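Local coordinates for protein neurotoxin (Clostridium botulinum, PDB 2QN0) that cleaves neuronal SNARE proteins as the zinc-dependent light-chain protease of botulinum neurotoxin serotype C1, with dual substrate specificity, at residues Ile91-Arg96 / Asn391-Gln396; Gly274-Asp279 / Thr359-Ala364. All blocks are in the same frame, centred on the assembly; numbering follows the deposited sequence.

Overall arrangement
Both contacts are partly buried, each grading from buried side chains to exposed ones, and they lie in neighbouring parts of the zinc protease without touching: their centres are about 23 Å apart and their nearest atoms about 8 Å. Interaction 1 joins helix 80-97 to the loop segment 391-396 through arginine and lysine bonds to carbonyl oxygens. Interaction 2 sets the loop after helix 267-273 against the start of helix 360-366, with glycines, a proline and a phenylalanine ring in contact and one bridging water. The two meet common ground at helix 223-238, bearer of the zinc ligands His-229 and His-233: Ile-224 packs on interaction 1, while Glu-360 of interaction 2 bonds to His-229.

Interaction 1: Ile91-Arg96 / Asn391-Gln396; sequences IKLFKR and NVYDIQ
The Arg-96 guanidinium and the Tyr-393 ring stand almost upright to each other, their planes 83° apart, and Tyr-393 OH and Ile-395 O both lie in plane at the guanidinium edge. Lys-92 CE lies at the edge of the tyrosine ring. Arg-96 NH1 gives its straighter bond to Ile-395 O (2.9 Å, 154° at the hydrogen), although NH1 sits above the carbonyl plane of Ile-395; the bond from NH1 to Gln-396 O is weak, as is that from NE to Tyr-393 OH (3.0 Å). Asp-222 joins the site by a salt bridge to Arg-96 NH2 and a hydrogen bond to Tyr-393 OH. In the fold, these bonds fasten the loop 391-396 of the clostridial neurotoxin protease to the C-terminal end of helix 80-97, and Ile-224, at the start of the helix that carries two zinc ligands, packs on Leu-93, Arg-96 and Tyr-393. Lys-92 is extended, with CG anti to the backbone N (chi1 -174°), so that NZ hydrogen-bonds to Tyr-393 O at 2.7 Å; Asp-390 forms a salt bridge with the same ammonium. Leu-93 CD2 meets Tyr-393 CE2 at 3.9 Å, the two side chains crossing at about a right angle. On the more exposed flank, Ile-395 CD1 touches Lys-95 CB at 3.8 Å.

Interaction 2: Gly274-Asp279 / Thr359-Ala364; sequences GGPTID and TEFNYA
Gly-274 and Gly-275 bring bare backbone up to Thr-359 and Phe-361, and the tight part of the contact is made here. Gly-274, which leaves helix 267-273 with positive phi, puts its CA 3.7 Å from Thr-359 CB, with the methyl CG2 close by. One residue on, Gly-275 CA comes over one face of the Phe-361 ring, 3.5 Å from CD2; it is a CH-pi contact 27° off the ring normal and displaced toward the rim. The absence of side chains lets the loop approach this closely. Backbone hydrogen bonds of Glu-360 with Ala-272 and of Phe-361 with Phe-273 tie helix 267-273 to helix 360-366 just beside it.

On the outer side the fit is slightly slacker. Pro-276, an exposed residue at the start of a 3-10 turn, lays its CD over the same face of the phenylalanine, 3.8 Å from CZ, a second CH-pi contact near the rim. Separately, a water bridges the segments, accepting from Gly-275 N at 3.0 Å and hydrogen-bonded to Thr-359 OG1 at 2.7 Å. That oxygen also caps the helix: a chi1 of 67° sets it between its own backbone N and carbonyl carbon, where it accepts from Asn-362 N (3.2 Å, 153° at the hydrogen). Thr-359 is thus both N-cap of helix 360-366 and a water-linked partner of the loop.

The capped helix begins with Glu-360, whose carboxylate pairs with Arg-372, while helix 267-273 supplies the zinc ligand Glu-269. CH-pi contacts and one water join the loop to helix 360-366, beside the backbone bonds that reach helix 267-273; the Glu-360 carboxylate, whose OE1 bonds to ND1 of the zinc ligand His-229, probably helps to orient that histidine.

Interaction 1: Ile91-Arg96 / Asn391-Gln396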
ATOM      1  N   ILE A  91     -10.140  -7.665   4.527  1.00 15.49           N
ATOM      2  CA  ILE A  91     -10.941  -8.299   3.487  1.00 16.50           C
ATOM      3  C   ILE A  91     -12.153  -7.441   3.134  1.00 15.48           C
ATOM      4  O   ILE A  91     -12.445  -7.211   1.957  1.00 16.02           O
ATOM      5  CB  ILE A  91     -11.427  -9.711   3.932  1.00 17.17           C
ATOM      6  CG1 ILE A  91     -10.235 -10.662   4.021  1.00 19.74           C
ATOM      7  CG2 ILE A  91     -12.481 -10.240   2.961  1.00 17.86           C
ATOM      8  CD1 ILE A  91      -9.418 -10.752   2.745  1.00 24.35           C
ATOM      9  N   LYS A  92     -12.858  -6.958   4.152  1.00 15.06           N
ATOM     10  CA  LYS A  92     -14.039  -6.142   3.907  1.00 16.28           C
ATOM     11  C   LYS A  92     -13.670  -4.871   3.147  1.00 15.61           C
ATOM     12  O   LYS A  92     -14.392  -4.446   2.243  1.00 17.32           O
ATOM     13  CB  LYS A  92     -14.729  -5.779   5.226  1.00 16.20           C
ATOM     14  CG  LYS A  92     -16.055  -5.051   5.040  1.00 19.16           C
ATOM     15  CD  LYS A  92     -16.792  -4.902   6.364  1.00 19.22           C
ATOM     16  CE  LYS A  92     -18.173  -4.298   6.161  1.00 21.01           C
ATOM     17  NZ  LYS A  92     -18.927  -4.242   7.446  1.00 19.90           N
ATOM     18  N   LEU A  93     -12.541  -4.269   3.503  1.00 15.16           N
ATOM     19  CA  LEU A  93     -12.116  -3.050   2.826  1.00 15.40           C
ATOM     20  C   LEU A  93     -11.799  -3.321   1.356  1.00 14.76           C
ATOM     21  O   LEU A  93     -12.121  -2.508   0.492  1.00 16.99           O
ATOM     22  CB  LEU A  93     -10.909  -2.439   3.546  1.00 14.60           C
ATOM     23  CG  LEU A  93     -11.253  -1.956   4.959  1.00 15.68           C
ATOM     24  CD1 LEU A  93      -9.996  -1.466   5.656  1.00 18.86           C
ATOM     25  CD2 LEU A  93     -12.296  -0.841   4.885  1.00 17.64           C
ATOM     26  N   PHE A  94     -11.178  -4.461   1.060  1.00 14.99           N
ATOM     27  CA  PHE A  94     -10.882  -4.771  -0.333  1.00 15.75           C
ATOM     28  C   PHE A  94     -12.176  -4.944  -1.118  1.00 16.87           C
ATOM     29  O   PHE A  94     -12.256  -4.561  -2.279  1.00 16.73           O
ATOM     30  CB  PHE A  94     -10.013  -6.025  -0.457  1.00 15.97           C
ATOM     31  CG  PHE A  94      -8.537  -5.729  -0.534  1.00 16.58           C
ATOM     32  CD1 PHE A  94      -7.806  -5.454   0.615  1.00 15.98           C
ATOM     33  CD2 PHE A  94      -7.891  -5.680  -1.767  1.00 18.56           C
ATOM     34  CE1 PHE A  94      -6.452  -5.133   0.542  1.00 19.01           C
ATOM     35  CE2 PHE A  94      -6.538  -5.359  -1.853  1.00 18.34           C
ATOM     36  CZ  PHE A  94      -5.815  -5.085  -0.694  1.00 18.36           C
ATOM     37  N   LYS A  95     -13.196  -5.519  -0.484  1.00 17.05           N
ATOM     38  CA  LYS A  95     -14.477  -5.689  -1.163  1.00 17.27           C
ATOM     39  C   LYS A  95     -15.079  -4.321  -1.498  1.00 16.60           C
ATOM     40  O   LYS A  95     -15.653  -4.128  -2.572  1.00 17.30           O
ATOM     41  CB  LYS A  95     -15.448  -6.483  -0.281  1.00 18.20           C
ATOM     42  CG  LYS A  95     -15.076  -7.953  -0.107  1.00 19.78           C
ATOM     43  CD  LYS A  95     -16.088  -8.639   0.809  1.00 21.69           C
ATOM     44  CE  LYS A  95     -15.748 -10.094   1.063  1.00 24.40           C
ATOM     45  NZ  LYS A  95     -16.759 -10.709   1.980  1.00 22.98           N
ATOM     46  N   ARG A  96     -14.944  -3.368  -0.582  1.00 16.83           N
ATOM     47  CA  ARG A  96     -15.482  -2.033  -0.818  1.00 16.06           C
ATOM     48  C   ARG A  96     -14.676  -1.344  -1.914  1.00 15.95           C
ATOM     49  O   ARG A  96     -15.234  -0.680  -2.783  1.00 16.03           O
ATOM     50  CB  ARG A  96     -15.458  -1.204   0.475  1.00 16.10           C
ATOM     51  CG  ARG A  96     -16.011   0.213   0.321  1.00 18.53           C
ATOM     52  CD  ARG A  96     -16.449   0.771   1.671  1.00 18.85           C
ATOM     53  NE  ARG A  96     -16.491   2.234   1.706  1.00 18.04           N
ATOM     54  CZ  ARG A  96     -17.261   2.996   0.934  1.00 17.50           C
ATOM     55  NH1 ARG A  96     -18.075   2.448   0.042  1.00 18.09           N
ATOM     56  NH2 ARG A  96     -17.218   4.318   1.063  1.00 18.48           N
ATOM     57  N   ASN A 391     -24.098  -2.199  10.389  1.00 26.10           N
ATOM     58  CA  ASN A 391     -24.969  -1.118  10.838  1.00 27.40           C
ATOM     59  C   ASN A 391     -24.118   0.126  11.065  1.00 26.32           C
ATOM     60  O   ASN A 391     -24.637   1.213  11.313  1.00 27.31           O
ATOM     61  CB  ASN A 391     -25.672  -1.488  12.145  1.00 29.21           C
ATOM     62  CG  ASN A 391     -26.658  -2.626  11.975  1.00 31.58           C
ATOM     63  OD1 ASN A 391     -27.516  -2.589  11.094  1.00 33.67           O
ATOM     64  ND2 ASN A 391     -26.541  -3.642  12.822  1.00 34.24           N
ATOM     65  N   VAL A 392     -22.805  -0.053  10.979  1.00 24.35           N
ATOM     66  CA  VAL A 392     -21.853   1.033  11.189  1.00 22.88           C
ATOM     67  C   VAL A 392     -21.116   1.391   9.904  1.00 22.55           C
ATOM     68  O   VAL A 392     -20.974   2.566   9.557  1.00 22.23           O
ATOM     69  CB  VAL A 392     -20.802   0.634  12.253  1.00 22.93           C
ATOM     70  CG1 VAL A 392     -19.722   1.705  12.359  1.00 24.78           C
ATOM     71  CG2 VAL A 392     -21.480   0.437  13.603  1.00 23.48           C
ATOM     72  N   TYR A 393     -20.668   0.363   9.195  1.00 20.97           N
ATOM     73  CA  TYR A 393     -19.903   0.548   7.971  1.00 22.31           C
ATOM     74  C   TYR A 393     -20.214  -0.583   6.995  1.00 21.66           C
ATOM     75  O   TYR A 393     -20.062  -1.753   7.340  1.00 22.29           O
ATOM     76  CB  TYR A 393     -18.414   0.524   8.328  1.00 20.83           C
ATOM     77  CG  TYR A 393     -17.467   0.880   7.206  1.00 21.79           C
ATOM     78  CD1 TYR A 393     -17.104   2.204   6.969  1.00 19.90           C
ATOM     79  CD2 TYR A 393     -16.923  -0.112   6.388  1.00 20.90           C
ATOM     80  CE1 TYR A 393     -16.214   2.536   5.942  1.00 19.99           C
ATOM     81  CE2 TYR A 393     -16.036   0.205   5.358  1.00 19.91           C
ATOM     82  CZ  TYR A 393     -15.686   1.532   5.144  1.00 19.96           C
ATOM     83  OH  TYR A 393     -14.805   1.853   4.136  1.00 18.16           O
ATOM     84  N   ASP A 394     -20.663  -0.247   5.789  1.00 21.08           N
ATOM     85  CA  ASP A 394     -20.937  -1.292   4.811  1.00 23.90           C
ATOM     86  C   ASP A 394     -20.181  -1.069   3.506  1.00 23.96           C
ATOM     87  O   ASP A 394     -19.635   0.008   3.263  1.00 23.67           O
ATOM     88  CB  ASP A 394     -22.447  -1.451   4.546  1.00 24.70           C
ATOM     89  CG  ASP A 394     -23.096  -0.212   3.953  1.00 28.27           C
ATOM     90  OD1 ASP A 394     -22.458   0.506   3.158  1.00 28.38           O
ATOM     91  OD2 ASP A 394     -24.281   0.027   4.268  1.00 30.25           O
ATOM     92  N   ILE A 395     -20.147  -2.104   2.677  1.00 23.42           N
ATOM     93  CA  ILE A 395     -19.439  -2.066   1.403  1.00 24.30           C
ATOM     94  C   ILE A 395     -19.879  -0.968   0.440  1.00 24.26           C
ATOM     95  O   ILE A 395     -19.044  -0.291  -0.161  1.00 24.56           O
ATOM     96  CB  ILE A 395     -19.547  -3.438   0.687  1.00 24.51           C
ATOM     97  CG1 ILE A 395     -18.804  -4.499   1.501  1.00 27.14           C
ATOM     98  CG2 ILE A 395     -18.981  -3.349  -0.724  1.00 26.08           C
ATOM     99  CD1 ILE A 395     -18.978  -5.913   0.981  1.00 29.45           C
ATOM    100  N   GLN A 396     -21.184  -0.780   0.296  1.00 23.93           N
ATOM    101  CA  GLN A 396     -21.694   0.219  -0.633  1.00 24.87           C
ATOM    102  C   GLN A 396     -21.493   1.684  -0.245  1.00 23.57           C
ATOM    103  O   GLN A 396     -21.075   2.489  -1.079  1.00 23.68           O
ATOM    104  CB  GLN A 396     -23.182  -0.026  -0.896  1.00 27.21           C
ATOM    105  CG  GLN A 396     -23.796   0.895  -1.944  1.00 31.31           C
ATOM    106  CD  GLN A 396     -23.115   0.783  -3.299  1.00 35.20           C
ATOM    107  OE1 GLN A 396     -22.839  -0.317  -3.782  1.00 35.77           O
ATOM    108  NE2 GLN A 396     -22.850   1.926  -3.926  1.00 35.42           N
TER

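Interaction 2: Gly274-Asp279 / Thr359-Ala364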
ATOM      1  N   GLY A 274      -2.169  13.053  -4.754  1.00 14.71           N
ATOM      2  CA  GLY A 274      -2.689  13.575  -6.004  1.00 15.43           C
ATOM      3  C   GLY A 274      -3.410  14.909  -5.925  1.00 16.84           C
ATOM      4  O   GLY A 274      -3.294  15.638  -4.942  1.00 17.39           O
ATOM      5  N   GLY A 275      -4.164  15.222  -6.972  1.00 16.96           N
ATOM      6  CA  GLY A 275      -4.893  16.479  -7.008  1.00 18.94           C
ATOM      7  C   GLY A 275      -3.982  17.661  -7.301  1.00 18.91           C
ATOM      8  O   GLY A 275      -2.862  17.475  -7.771  1.00 17.81           O
ATOM      9  N   PRO A 276      -4.437  18.896  -7.033  1.00 18.94           N
ATOM     10  CA  PRO A 276      -3.675  20.132  -7.263  1.00 20.53           C
ATOM     11  C   PRO A 276      -2.299  20.144  -6.593  1.00 20.74           C
ATOM     12  O   PRO A 276      -1.392  20.855  -7.030  1.00 21.97           O
ATOM     13  CB  PRO A 276      -4.593  21.212  -6.692  1.00 22.24           C
ATOM     14  CG  PRO A 276      -5.951  20.651  -6.918  1.00 21.89           C
ATOM     15  CD  PRO A 276      -5.788  19.200  -6.533  1.00 20.29           C
ATOM     16  N   THR A 277      -2.158  19.358  -5.528  1.00 19.14           N
ATOM     17  CA  THR A 277      -0.906  19.258  -4.781  1.00 18.65           C
ATOM     18  C   THR A 277       0.266  18.869  -5.674  1.00 17.45           C
ATOM     19  O   THR A 277       1.412  19.211  -5.387  1.00 17.62           O
ATOM     20  CB  THR A 277      -1.027  18.214  -3.638  1.00 19.37           C
ATOM     21  OG1 THR A 277      -1.923  18.709  -2.642  1.00 17.58           O
ATOM     22  CG2 THR A 277       0.332  17.938  -2.993  1.00 20.58           C
ATOM     23  N   ILE A 278      -0.022  18.143  -6.749  1.00 16.58           N
ATOM     24  CA  ILE A 278       1.019  17.714  -7.674  1.00 15.16           C
ATOM     25  C   ILE A 278       1.786  18.928  -8.201  1.00 16.45           C
ATOM     26  O   ILE A 278       2.976  18.835  -8.501  1.00 17.25           O
ATOM     27  CB  ILE A 278       0.409  16.921  -8.852  1.00 17.78           C
ATOM     28  CG1 ILE A 278      -0.083  15.560  -8.345  1.00 18.33           C
ATOM     29  CG2 ILE A 278       1.442  16.734  -9.963  1.00 19.30           C
ATOM     30  CD1 ILE A 278      -0.844  14.738  -9.372  1.00 21.02           C
ATOM     31  N   ASP A 279       1.106  20.066  -8.293  1.00 16.96           N
ATOM     32  CA  ASP A 279       1.737  21.288  -8.785  1.00 19.07           C
ATOM     33  C   ASP A 279       2.818  21.837  -7.854  1.00 19.69           C
ATOM     34  O   ASP A 279       3.567  22.742  -8.231  1.00 19.24           O
ATOM     35  CB  ASP A 279       0.681  22.363  -9.041  1.00 22.89           C
ATOM     36  CG  ASP A 279      -0.268  21.988 -10.164  1.00 27.79           C
ATOM     37  OD1 ASP A 279       0.210  21.478 -11.198  1.00 31.53           O
ATOM     38  OD2 ASP A 279      -1.486  22.207 -10.016  1.00 34.45           O
ATOM     39  N   THR A 359      -5.022   8.047  -7.570  1.00 12.91           N
ATOM     40  CA  THR A 359      -4.617   8.898  -6.453  1.00 13.07           C
ATOM     41  C   THR A 359      -5.717   8.977  -5.397  1.00 12.71           C
ATOM     42  O   THR A 359      -6.898   8.836  -5.708  1.00 14.27           O
ATOM     43  CB  THR A 359      -4.333  10.346  -6.918  1.00 13.00           C
ATOM     44  OG1 THR A 359      -5.557  10.947  -7.362  1.00 14.72           O
ATOM     45  CG2 THR A 359      -3.322  10.356  -8.064  1.00 14.41           C
ATOM     46  N   GLU A 360      -5.318   9.215  -4.152  1.00 14.05           N
ATOM     47  CA  GLU A 360      -6.269   9.329  -3.044  1.00 13.45           C
ATOM     48  C   GLU A 360      -7.320  10.401  -3.342  1.00 15.24           C
ATOM     49  O   GLU A 360      -8.522  10.200  -3.136  1.00 15.14           O
ATOM     50  CB  GLU A 360      -5.524   9.702  -1.763  1.00 14.33           C
ATOM     51  CG  GLU A 360      -6.409   9.766  -0.523  1.00 14.83           C
ATOM     52  CD  GLU A 360      -5.678  10.334   0.678  1.00 15.99           C
ATOM     53  OE1 GLU A 360      -4.483  10.007   0.853  1.00 15.97           O
ATOM     54  OE2 GLU A 360      -6.298  11.096   1.452  1.00 15.49           O
ATOM     55  N   PHE A 361      -6.846  11.548  -3.817  1.00 14.50           N
ATOM     56  CA  PHE A 361      -7.698  12.682  -4.155  1.00 15.38           C
ATOM     57  C   PHE A 361      -8.793  12.287  -5.147  1.00 15.76           C
ATOM     58  O   PHE A 361      -9.952  12.677  -5.000  1.00 14.86           O
ATOM     59  CB  PHE A 361      -6.841  13.798  -4.760  1.00 16.03           C
ATOM     60  CG  PHE A 361      -7.576  15.093  -4.950  1.00 16.91           C
ATOM     61  CD1 PHE A 361      -7.719  15.988  -3.894  1.00 19.59           C
ATOM     62  CD2 PHE A 361      -8.136  15.414  -6.181  1.00 19.59           C
ATOM     63  CE1 PHE A 361      -8.411  17.187  -4.062  1.00 20.32           C
ATOM     64  CE2 PHE A 361      -8.830  16.608  -6.358  1.00 21.47           C
ATOM     65  CZ  PHE A 361      -8.967  17.495  -5.296  1.00 20.52           C
ATOM     66  N   ASN A 362      -8.420  11.518  -6.165  1.00 14.60           N
ATOM     67  CA  ASN A 362      -9.375  11.085  -7.175  1.00 15.39           C
ATOM     68  C   ASN A 362     -10.333  10.051  -6.585  1.00 16.55           C
ATOM     69  O   ASN A 362     -11.529  10.071  -6.874  1.00 17.15           O
ATOM     70  CB  ASN A 362      -8.625  10.508  -8.384  1.00 17.09           C
ATOM     71  CG  ASN A 362      -9.508  10.356  -9.608  1.00 18.38           C
ATOM     72  OD1 ASN A 362     -10.475  11.101  -9.787  1.00 19.75           O
ATOM     73  ND2 ASN A 362      -9.167   9.399 -10.472  1.00 19.22           N
ATOM     74  N   TYR A 363      -9.820   9.158  -5.744  1.00 14.91           N
ATOM     75  CA  TYR A 363     -10.687   8.145  -5.139  1.00 15.41           C
ATOM     76  C   TYR A 363     -11.785   8.792  -4.294  1.00 16.55           C
ATOM     77  O   TYR A 363     -12.930   8.343  -4.311  1.00 15.94           O
ATOM     78  CB  TYR A 363      -9.889   7.177  -4.255  1.00 14.56           C
ATOM     79  CG  TYR A 363      -8.753   6.460  -4.955  1.00 12.84           C
ATOM     80  CD1 TYR A 363      -8.832   6.127  -6.309  1.00 12.13           C
ATOM     81  CD2 TYR A 363      -7.607   6.089  -4.252  1.00 13.13           C
ATOM     82  CE1 TYR A 363      -7.792   5.444  -6.945  1.00 12.94           C
ATOM     83  CE2 TYR A 363      -6.570   5.404  -4.875  1.00 12.54           C
ATOM     84  CZ  TYR A 363      -6.668   5.087  -6.221  1.00 12.73           C
ATOM     85  OH  TYR A 363      -5.634   4.412  -6.835  1.00 14.79           O
ATOM     86  N   ALA A 364     -11.441   9.844  -3.554  1.00 16.28           N
ATOM     87  CA  ALA A 364     -12.426  10.516  -2.706  1.00 16.20           C
ATOM     88  C   ALA A 364     -13.627  10.969  -3.525  1.00 17.86           C
ATOM     89  O   ALA A 364     -14.769  10.863  -3.078  1.00 19.05           O
ATOM     90  CB  ALA A 364     -11.791  11.714  -1.995  1.00 16.41           C
TER
HETATM   91  O   HOH W   1      -5.281  13.182  -8.934  1.00 20.83           O